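Local structure of uncharacterized protein Q6HG14 (Bacillus thuringiensis serovar konkukian, 3F08) at residues G22-L27 and R44-A49; R59-N64 and T71-N76; E67-Y72 and T87-E92. The protein is of unknown function but belongs to the SRPBCC (Bet v 1-like) superfamily, whose members commonly bind hydrophobic ligands in a deep pocket. The protein carries 5 engineered substitutions. All coordinates share one frame; numbering follows the deposited sequence.

Contact 1: G22-L27 and R44-A49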
loop_
_atom_site.group_PDB
_atom_site.type_symbol
_atom_site.label_atom_id
_atom_site.label_comp_id
_atom_site.label_asym_id
_atom_site.label_seq_id
_atom_site.Cartn_x
_atom_site.Cartn_y
_atom_site.Cartn_z
ATOM N N GLY B 22 -10.091 3.117 2.960
ATOM C CA GLY B 22 -8.685 2.749 3.085
ATOM C C GLY B 22 -8.086 1.976 1.916
ATOM O O GLY B 22 -6.874 2.020 1.695
ATOM N N GLY B 23 -8.930 1.258 1.179
ATOM C CA GLY B 23 -8.455 0.483 0.047
ATOM C C GLY B 23 -8.072 1.373 -1.114
ATOM O O GLY B 23 -8.861 2.213 -1.552
ATOM N N PHE B 24 -6.859 1.191 -1.621
ATOM C CA PHE B 24 -6.395 1.997 -2.734
ATOM C C PHE B 24 -7.244 1.745 -3.980
ATOM O O PHE B 24 -7.455 2.650 -4.787
ATOM C CB PHE B 24 -4.921 1.697 -3.006
ATOM C CG PHE B 24 -4.253 2.702 -3.900
ATOM C CD1 PHE B 24 -4.293 4.062 -3.593
ATOM C CD2 PHE B 24 -3.572 2.291 -5.040
ATOM C CE1 PHE B 24 -3.659 5.005 -4.413
ATOM C CE2 PHE B 24 -2.930 3.217 -5.869
ATOM C CZ PHE B 24 -2.977 4.577 -5.553
ATOM N N ASN B 25 -7.750 0.524 -4.129
ATOM C CA ASN B 25 -8.580 0.192 -5.287
ATOM C C ASN B 25 -10.071 0.318 -4.985
ATOM O O ASN B 25 -10.908 -0.093 -5.786
ATOM C CB ASN B 25 -8.312 -1.241 -5.757
ATOM C CG ASN B 25 -8.780 -1.477 -7.183
ATOM O OD1 ASN B 25 -9.555 -2.396 -7.462
ATOM N ND2 ASN B 25 -8.309 -0.640 -8.093
ATOM N N SER B 26 -10.406 0.915 -3.848
ATOM C CA SER B 26 -11.808 1.018 -3.456
ATOM C C SER B 26 -12.597 2.284 -3.790
ATOM O O SER B 26 -13.736 2.423 -3.355
ATOM C CB SER B 26 -11.926 0.731 -1.956
ATOM O OG SER B 26 -11.399 -0.555 -1.672
ATOM N N LEU B 27 -12.025 3.194 -4.569
ATOM C CA LEU B 27 -12.747 4.420 -4.906
ATOM C C LEU B 27 -14.168 4.204 -5.428
ATOM O O LEU B 27 -15.066 4.991 -5.131
ATOM C CB LEU B 27 -11.957 5.256 -5.918
ATOM C CG LEU B 27 -10.669 5.905 -5.388
ATOM C CD1 LEU B 27 -10.031 6.738 -6.485
ATOM C CD2 LEU B 27 -10.977 6.775 -4.165
ATOM N N ARG B 44 0.340 -1.422 -6.448
ATOM C CA ARG B 44 0.904 -0.082 -6.263
ATOM C C ARG B 44 0.342 0.985 -7.202
ATOM O O ARG B 44 0.532 2.178 -6.977
ATOM C CB ARG B 44 2.425 -0.128 -6.443
ATOM C CG ARG B 44 3.187 -0.774 -5.305
ATOM C CD ARG B 44 4.653 -0.968 -5.681
ATOM N NE ARG B 44 4.815 -2.071 -6.624
ATOM C CZ ARG B 44 5.982 -2.489 -7.108
ATOM N NH1 ARG B 44 7.109 -1.893 -6.751
ATOM N NH2 ARG B 44 6.022 -3.524 -7.931
ATOM N N VAL B 45 -0.338 0.560 -8.257
ATOM C CA VAL B 45 -0.879 1.504 -9.218
ATOM C C VAL B 45 -2.354 1.217 -9.460
ATOM O O VAL B 45 -2.753 0.057 -9.606
ATOM C CB VAL B 45 -0.090 1.413 -10.556
ATOM C CG1 VAL B 45 -0.715 2.312 -11.611
ATOM C CG2 VAL B 45 1.368 1.821 -10.325
ATOM N N ARG B 46 -3.170 2.265 -9.469
ATOM C CA ARG B 46 -4.588 2.073 -9.710
ATOM C C ARG B 46 -5.015 2.763 -10.993
ATOM O O ARG B 46 -4.597 3.884 -11.287
ATOM C CB ARG B 46 -5.433 2.572 -8.519
ATOM C CG ARG B 46 -5.393 4.066 -8.250
ATOM C CD ARG B 46 -6.170 4.391 -6.978
ATOM N NE ARG B 46 -6.134 5.817 -6.643
ATOM C CZ ARG B 46 -6.576 6.327 -5.495
ATOM N NH1 ARG B 46 -7.094 5.529 -4.564
ATOM N NH2 ARG B 46 -6.499 7.634 -5.273
ATOM N N HIS B 47 -5.829 2.058 -11.770
ATOM C CA HIS B 47 -6.346 2.575 -13.027
ATOM C C HIS B 47 -7.803 2.897 -12.788
ATOM O O HIS B 47 -8.621 2.002 -12.581
ATOM C CB HIS B 47 -6.222 1.530 -14.139
ATOM C CG HIS B 47 -4.816 1.307 -14.599
ATOM N ND1 HIS B 47 -3.834 0.797 -13.776
ATOM C CD2 HIS B 47 -4.223 1.540 -15.793
ATOM C CE1 HIS B 47 -2.696 0.727 -14.443
ATOM N NE2 HIS B 47 -2.904 1.172 -15.670
ATOM N N LEU B 48 -8.120 4.185 -12.811
ATOM C CA LEU B 48 -9.476 4.648 -12.575
ATOM C C LEU B 48 -10.161 5.022 -13.873
ATOM O O LEU B 48 -9.630 5.799 -14.666
ATOM C CB LEU B 48 -9.444 5.868 -11.658
ATOM C CG LEU B 48 -8.544 5.724 -10.433
ATOM C CD1 LEU B 48 -8.430 7.070 -9.727
ATOM C CD2 LEU B 48 -9.101 4.648 -9.512
ATOM N N ALA B 49 -11.344 4.472 -14.096
ATOM C CA ALA B 49 -12.082 4.790 -15.306
ATOM C C ALA B 49 -13.287 5.651 -14.964
ATOM O O ALA B 49 -14.016 5.347 -14.026
ATOM C CB ALA B 49 -12.532 3.510 -15.991
#

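Contact 2: R59-N64 and T71-N76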
loop_
_atom_site.group_PDB
_atom_site.type_symbol
_atom_site.label_atom_id
_atom_site.label_comp_id
_atom_site.label_asym_id
_atom_site.label_seq_id
_atom_site.Cartn_x
_atom_site.Cartn_y
_atom_site.Cartn_z
ATOM N N ARG B 59 -0.392 6.523 -8.628
ATOM C CA ARG B 59 0.589 5.693 -7.957
ATOM C C ARG B 59 0.540 5.805 -6.435
ATOM O O ARG B 59 0.470 6.910 -5.890
ATOM C CB ARG B 59 1.974 6.074 -8.485
ATOM C CG ARG B 59 3.124 5.607 -7.643
ATOM C CD ARG B 59 4.364 5.383 -8.485
ATOM N NE ARG B 59 4.780 4.012 -8.273
ATOM C CZ ARG B 59 4.911 3.101 -9.227
ATOM N NH1 ARG B 59 4.674 3.406 -10.494
ATOM N NH2 ARG B 59 5.254 1.870 -8.892
ATOM N N LEU B 60 0.547 4.657 -5.760
ATOM C CA LEU B 60 0.541 4.630 -4.299
ATOM C C LEU B 60 1.932 5.042 -3.810
ATOM O O LEU B 60 2.930 4.421 -4.194
ATOM C CB LEU B 60 0.223 3.220 -3.783
ATOM C CG LEU B 60 0.211 3.042 -2.255
ATOM C CD1 LEU B 60 -0.973 3.815 -1.663
ATOM C CD2 LEU B 60 0.109 1.563 -1.892
ATOM N N GLU B 61 2.006 6.077 -2.973
ATOM C CA GLU B 61 3.296 6.544 -2.466
ATOM C C GLU B 61 3.543 6.120 -1.022
ATOM O O GLU B 61 4.640 5.674 -0.676
ATOM C CB GLU B 61 3.391 8.068 -2.555
ATOM C CG GLU B 61 3.385 8.648 -3.966
ATOM C CD GLU B 61 4.633 8.299 -4.760
ATOM O OE1 GLU B 61 5.654 7.923 -4.141
ATOM O OE2 GLU B 61 4.597 8.415 -6.005
ATOM N N VAL B 62 2.527 6.290 -0.181
ATOM C CA VAL B 62 2.616 5.925 1.223
ATOM C C VAL B 62 1.290 5.339 1.674
ATOM O O VAL B 62 0.222 5.731 1.196
ATOM C CB VAL B 62 2.912 7.156 2.135
ATOM C CG1 VAL B 62 3.226 6.684 3.545
ATOM C CG2 VAL B 62 4.088 7.976 1.585
ATOM N N PHE B 63 1.364 4.395 2.597
ATOM C CA PHE B 63 0.177 3.783 3.158
ATOM C C PHE B 63 0.476 3.441 4.607
ATOM O O PHE B 63 1.550 2.925 4.921
ATOM C CB PHE B 63 -0.205 2.516 2.386
ATOM C CG PHE B 63 -1.352 1.757 2.995
ATOM C CD1 PHE B 63 -1.137 0.841 4.026
ATOM C CD2 PHE B 63 -2.657 1.976 2.555
ATOM C CE1 PHE B 63 -2.215 0.146 4.615
ATOM C CE2 PHE B 63 -3.738 1.294 3.130
ATOM C CZ PHE B 63 -3.517 0.378 4.162
ATOM N N ASN B 64 -0.466 3.749 5.491
ATOM C CA ASN B 64 -0.302 3.450 6.905
ATOM C C ASN B 64 -1.679 3.092 7.430
ATOM O O ASN B 64 -2.533 3.966 7.591
ATOM C CB ASN B 64 0.268 4.654 7.658
ATOM C CG ASN B 64 0.794 4.279 9.032
ATOM O OD1 ASN B 64 1.896 4.673 9.417
ATOM N ND2 ASN B 64 0.010 3.514 9.777
ATOM N N THR B 71 -1.103 8.094 0.587
ATOM C CA THR B 71 -0.666 9.205 -0.232
ATOM C C THR B 71 -0.426 8.680 -1.628
ATOM O O THR B 71 0.156 7.612 -1.802
ATOM C CB THR B 71 0.648 9.797 0.326
ATOM O OG1 THR B 71 0.434 10.222 1.678
ATOM C CG2 THR B 71 1.127 10.981 -0.525
ATOM N N TYR B 72 -0.874 9.431 -2.622
ATOM C CA TYR B 72 -0.701 9.005 -3.990
ATOM C C TYR B 72 -0.266 10.146 -4.885
ATOM O O TYR B 72 -0.426 11.326 -4.548
ATOM C CB TYR B 72 -2.001 8.401 -4.512
ATOM C CG TYR B 72 -3.158 9.373 -4.561
ATOM C CD1 TYR B 72 -3.407 10.138 -5.699
ATOM C CD2 TYR B 72 -4.022 9.506 -3.476
ATOM C CE1 TYR B 72 -4.500 11.010 -5.760
ATOM C CE2 TYR B 72 -5.115 10.375 -3.522
ATOM C CZ TYR B 72 -5.349 11.122 -4.668
ATOM O OH TYR B 72 -6.433 11.973 -4.706
ATOM N N SER B 73 0.295 9.778 -6.029
ATOM C CA SER B 73 0.754 10.742 -7.009
ATOM C C SER B 73 0.009 10.433 -8.296
ATOM O O SER B 73 -0.606 9.379 -8.425
ATOM C CB SER B 73 2.272 10.614 -7.206
ATOM O OG SER B 73 2.647 9.298 -7.580
ATOM N N ILE B 74 0.045 11.351 -9.248
ATOM C CA ILE B 74 -0.644 11.110 -10.500
ATOM C C ILE B 74 0.335 10.773 -11.609
ATOM O O ILE B 74 1.299 11.494 -11.852
ATOM C CB ILE B 74 -1.515 12.315 -10.898
ATOM C CG1 ILE B 74 -2.841 12.259 -10.125
ATOM C CG2 ILE B 74 -1.754 12.319 -12.401
ATOM C CD1 ILE B 74 -3.801 13.382 -10.454
HETATM N N MSE B 75 0.074 9.657 -12.278
HETATM C CA MSE B 75 0.918 9.189 -13.365
HETATM C C MSE B 75 0.343 9.636 -14.710
HETATM O O MSE B 75 1.082 10.073 -15.593
HETATM C CB MSE B 75 1.010 7.665 -13.294
HETATM C CG MSE B 75 2.261 7.064 -13.902
HETATM SE SE MSE B 75 2.772 5.485 -12.900
HETATM C CE MSE B 75 4.204 6.238 -11.823
ATOM N N ASN B 76 -0.977 9.533 -14.846
ATOM C CA ASN B 76 -1.677 9.912 -16.069
ATOM C C ASN B 76 -3.039 10.536 -15.762
ATOM O O ASN B 76 -3.945 9.849 -15.286
ATOM C CB ASN B 76 -1.866 8.685 -16.967
ATOM C CG ASN B 76 -0.575 8.254 -17.645
ATOM O OD1 ASN B 76 -0.146 8.859 -18.629
ATOM N ND2 ASN B 76 0.057 7.214 -17.112
#

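Contact 3: E67-Y72 and T87-E92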
loop_
_atom_site.group_PDB
_atom_site.type_symbol
_atom_site.label_atom_id
_atom_site.label_comp_id
_atom_site.label_asym_id
_atom_site.label_seq_id
_atom_site.Cartn_x
_atom_site.Cartn_y
_atom_site.Cartn_z
ATOM N N GLU B 67 -2.527 4.585 11.095
ATOM C CA GLU B 67 -2.638 6.038 11.133
ATOM C C GLU B 67 -3.706 6.472 10.125
ATOM O O GLU B 67 -3.955 7.654 9.916
ATOM C CB GLU B 67 -1.289 6.692 10.833
ATOM C CG GLU B 67 -0.289 6.529 11.979
ATOM C CD GLU B 67 1.091 7.081 11.659
ATOM O OE1 GLU B 67 1.199 8.288 11.349
ATOM O OE2 GLU B 67 2.073 6.305 11.723
ATOM N N ARG B 68 -4.330 5.474 9.511
ATOM C CA ARG B 68 -5.410 5.650 8.548
ATOM C C ARG B 68 -5.243 6.701 7.450
ATOM O O ARG B 68 -6.036 7.640 7.344
ATOM C CB ARG B 68 -6.722 5.901 9.304
ATOM C CG ARG B 68 -7.032 4.843 10.376
ATOM C CD ARG B 68 -8.367 5.112 11.063
ATOM N NE ARG B 68 -8.369 6.419 11.708
ATOM C CZ ARG B 68 -8.043 6.635 12.979
ATOM N NH1 ARG B 68 -7.694 5.626 13.767
ATOM N NH2 ARG B 68 -8.054 7.870 13.459
ATOM N N TYR B 69 -4.221 6.544 6.622
ATOM C CA TYR B 69 -4.039 7.468 5.517
ATOM C C TYR B 69 -3.211 6.817 4.419
ATOM O O TYR B 69 -2.512 5.829 4.659
ATOM C CB TYR B 69 -3.350 8.756 5.997
ATOM C CG TYR B 69 -1.854 8.643 6.212
ATOM C CD1 TYR B 69 -0.965 8.826 5.158
ATOM C CD2 TYR B 69 -1.329 8.382 7.476
ATOM C CE1 TYR B 69 0.415 8.758 5.353
ATOM C CE2 TYR B 69 0.049 8.312 7.688
ATOM C CZ TYR B 69 0.916 8.502 6.622
ATOM O OH TYR B 69 2.277 8.456 6.826
ATOM N N TYR B 70 -3.344 7.341 3.205
ATOM C CA TYR B 70 -2.532 6.886 2.092
ATOM C C TYR B 70 -2.253 8.111 1.247
ATOM O O TYR B 70 -3.031 9.067 1.240
ATOM C CB TYR B 70 -3.176 5.734 1.288
ATOM C CG TYR B 70 -4.417 6.010 0.468
ATOM C CD1 TYR B 70 -4.363 6.747 -0.718
ATOM C CD2 TYR B 70 -5.633 5.441 0.832
ATOM C CE1 TYR B 70 -5.506 6.900 -1.526
ATOM C CE2 TYR B 70 -6.764 5.584 0.047
ATOM C CZ TYR B 70 -6.701 6.309 -1.128
ATOM O OH TYR B 70 -7.837 6.420 -1.894
ATOM N N THR B 71 -1.103 8.094 0.587
ATOM C CA THR B 71 -0.666 9.205 -0.232
ATOM C C THR B 71 -0.426 8.680 -1.628
ATOM O O THR B 71 0.156 7.612 -1.802
ATOM C CB THR B 71 0.648 9.797 0.326
ATOM O OG1 THR B 71 0.434 10.222 1.678
ATOM C CG2 THR B 71 1.127 10.981 -0.525
ATOM N N TYR B 72 -0.874 9.431 -2.622
ATOM C CA TYR B 72 -0.701 9.005 -3.990
ATOM C C TYR B 72 -0.266 10.146 -4.885
ATOM O O TYR B 72 -0.426 11.326 -4.548
ATOM C CB TYR B 72 -2.001 8.401 -4.512
ATOM C CG TYR B 72 -3.158 9.373 -4.561
ATOM C CD1 TYR B 72 -3.407 10.138 -5.699
ATOM C CD2 TYR B 72 -4.022 9.506 -3.476
ATOM C CE1 TYR B 72 -4.500 11.010 -5.760
ATOM C CE2 TYR B 72 -5.115 10.375 -3.522
ATOM C CZ TYR B 72 -5.349 11.122 -4.668
ATOM O OH TYR B 72 -6.433 11.973 -4.706
ATOM N N THR B 87 -2.894 13.335 -0.164
ATOM C CA THR B 87 -3.059 12.459 0.979
ATOM C C THR B 87 -4.478 12.560 1.517
ATOM O O THR B 87 -5.017 13.653 1.672
ATOM C CB THR B 87 -2.088 12.828 2.117
ATOM O OG1 THR B 87 -0.738 12.656 1.672
ATOM C CG2 THR B 87 -2.334 11.938 3.344
ATOM N N ILE B 88 -5.095 11.415 1.769
ATOM C CA ILE B 88 -6.421 11.406 2.349
ATOM C C ILE B 88 -6.237 10.697 3.679
ATOM O O ILE B 88 -5.598 9.642 3.748
ATOM C CB ILE B 88 -7.436 10.665 1.445
ATOM C CG1 ILE B 88 -8.811 10.643 2.112
ATOM C CG2 ILE B 88 -6.945 9.272 1.140
ATOM C CD1 ILE B 88 -9.945 10.299 1.139
ATOM N N GLN B 89 -6.763 11.283 4.745
ATOM C CA GLN B 89 -6.606 10.693 6.063
ATOM C C GLN B 89 -7.885 10.733 6.875
ATOM O O GLN B 89 -8.663 11.679 6.785
ATOM C CB GLN B 89 -5.493 11.414 6.832
ATOM C CG GLN B 89 -5.276 10.875 8.243
ATOM C CD GLN B 89 -4.036 11.457 8.903
ATOM O OE1 GLN B 89 -3.737 12.647 8.754
ATOM N NE2 GLN B 89 -3.314 10.623 9.640
ATOM N N VAL B 90 -8.091 9.692 7.669
ATOM C CA VAL B 90 -9.269 9.591 8.516
ATOM C C VAL B 90 -8.834 9.843 9.953
ATOM O O VAL B 90 -8.260 8.970 10.592
ATOM C CB VAL B 90 -9.903 8.190 8.412
ATOM C CG1 VAL B 90 -11.084 8.084 9.356
ATOM C CG2 VAL B 90 -10.342 7.922 6.975
ATOM N N LYS B 91 -9.092 11.048 10.446
ATOM C CA LYS B 91 -8.732 11.412 11.806
ATOM C C LYS B 91 -9.899 11.190 12.758
ATOM O O LYS B 91 -11.039 11.010 12.338
ATOM C CB LYS B 91 -8.300 12.879 11.862
ATOM C CG LYS B 91 -7.097 13.185 10.990
ATOM C CD LYS B 91 -6.630 14.628 11.142
ATOM C CE LYS B 91 -5.282 14.830 10.460
ATOM N NZ LYS B 91 -4.754 16.215 10.621
ATOM N N GLU B 92 -9.602 11.200 14.050
ATOM C CA GLU B 92 -10.623 11.005 15.064
ATOM C C GLU B 92 -11.730 12.050 14.936
ATOM O O GLU B 92 -11.451 13.236 14.762
ATOM C CB GLU B 92 -10.000 11.108 16.456
ATOM C CG GLU B 92 -9.103 9.944 16.858
ATOM C CD GLU B 92 -7.864 9.794 15.988
ATOM O OE1 GLU B 92 -7.387 10.807 15.414
ATOM O OE2 GLU B 92 -7.349 8.653 15.898
#

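Contact 1: G22-L27 and R44-A49
The guanidinium of Arg46 lies flat on the ring of Phe24, with centres 4.1 Å apart and planes only 9° from parallel. Its opposite face is covered by Leu27, whose CD1 stands 3.6 Å from Arg46 CZ. The cationic group is thus held between an aromatic ring and a methyl group. Arg46 CD sits over the centre of the Phe24 ring, 3.5 Å from the centroid, in a CH-pi contact. The carbonyl carbon of Val45 lies at the edge of the same ring.

One edge of the guanidinium is fixed by the backbone. Arg46 NH1 donates to Phe24 O at 2.9 Å, with a nearly straight N-H...O angle of 171°. The bond uses a lone pair in the carbonyl plane. The Arg46 chain is extended from CG to NE, and this carries the charge up to the type I turn from Gly23 to Ser26. Beyond Arg46, Leu27 CD1 also meets Leu48 CD1 at 3.6 Å.

The buried charge has further partners. Glu58 forms a salt bridge with Arg46 NH2, Tyr70 OH bonds to NH1, and Tyr72 adds a cation-pi contact. The stack and the bond to Phe24 O fix the loop after helix 14-21 to the sheet of this Bet v 1-like fold. Strand 45-49 lies between strands 36-40 and 55-64, while Phe24 and Leu27 reach on to strand 69-74.

Contact 2: R59-N64 and T71-N76
Two residues, Glu61 and Val62, stand opposite the single Thr71, and this classic beta bulge is the tight centre of the contact. Thr71 O accepts from two backbone donors, Glu61 N at 2.7 Å and Val62 N at 3.2 Å. Thr71 N returns a bond to Val62 O. The bulge shifts the antiparallel register by one residue. Within it Val62 and Thr71 form a hydrogen-bonded pair. Their side chains run alongside each other, with Val62 CB 3.9 Å from Thr71 CB. Before the bulge Leu60 and Tyr72 are a non-hydrogen-bonded pair. Arg59 and Ser73 are joined by two backbone bonds. Tyr72 CA also makes a close CA-H...O contact with Arg59 O.

Ser73 OG donates to Glu61 OE2 at 2.7 Å, on the anti lone pair of that oxygen. Glu61 reaches it by folding back at chi2 (-68°), which brings OE2 to the Ser73 hydroxyl. The same hydroxyl lies 3.4 Å from Arg59 CB.

The far end is the solvent side. There the exposed selenomethionine at Met75 bends at chi2 and chi3, and its CE lies close against the edge of the Arg59 guanidinium. No hydrogen bond joins these two residues. The charge of Arg59 is met instead by Glu41, in a salt bridge at NH2.

The two segments belong to the hairpin of strands 55-64 and 69-74, in the middle of the antiparallel sheet. Strand 45-49 flanks strand 55-64, and Arg44 just before it bonds to Leu60. Strand 81-92 flanks the hairpin at Tyr72. Val62, Phe63 and Asn64 also pair with a strand of the second subunit, which continues the sheet across the dimer.

Contact 3: E67-Y72 and T87-E92
Arg68 and Glu92 form the salt bridge of this contact, with Arg68 NH2 2.7 Å from Glu92 OE2. The carboxylate oxygen lies in the guanidinium plane, but the nitrogen comes from above the carboxylate, and the two planes are 69° apart. Arg68 NE also donates to Val90 O at 2.8 Å, while the bond from NH2 to that oxygen is weak. The bend at chi3 (-59°) turns the guanidinium edge toward both acceptors.

Two further polar bonds involve side chains. Gln89, with its chain extended, places NE2 3.0 Å from Glu67 O in a straight bond within the carbonyl plane. Thr71 OG1 and Thr87 OG1 are hydrogen-bonded at 2.7 Å, and either could be the donor.

In the backbone, Tyr70 and Ile88 are a hydrogen-bonded antiparallel pair. Just beyond the paired strand, Val90 N donates to Arg68 O. Arg68 and Tyr69 form a G1 beta bulge opposite Asn64.

Ile88 CG2 makes a CH-pi contact over the centre of the Tyr70 ring, 3.7 Å from the centroid. On the other face the non-hydrogen-bonded pair Tyr69 and Gln89 makes van der Waals contact, CB to CB at 3.5 Å.

The chemistry thus differs by face. Tyr70 and Ile88 are buried, and Tyr70 OH bonds to Arg46. Thr71, Thr87, Tyr69 and Gln89 form a mixed, partly exposed face. The ionic pair lies toward the exposed end, where solvent would probably weaken its attraction.

In the fold
From the N terminus, helix 14-21 leads into contact 1, which closes a loop of the chain that contains strand 36-40. Contact 2 opens later and closes the short hairpin of strands 55-64 and 69-74. Contact 3 begins inside that hairpin and ends beyond it, on strand 81-92. Contacts 1 and 2 are in series, whereas contacts 2 and 3 overlap and share Thr71 and Tyr72. Contacts 2 and 3 pair successive strands of one antiparallel sheet; contact 1 packs the 22-27 loop on strand 45-49 of that sheet. Leu60 N to Arg44 O joins contacts 1 and 2, and Arg46 NH1 with Tyr70 OH joins contacts 1 and 3. Contacts 1 and 2 also touch the second subunit; contact 3 does not.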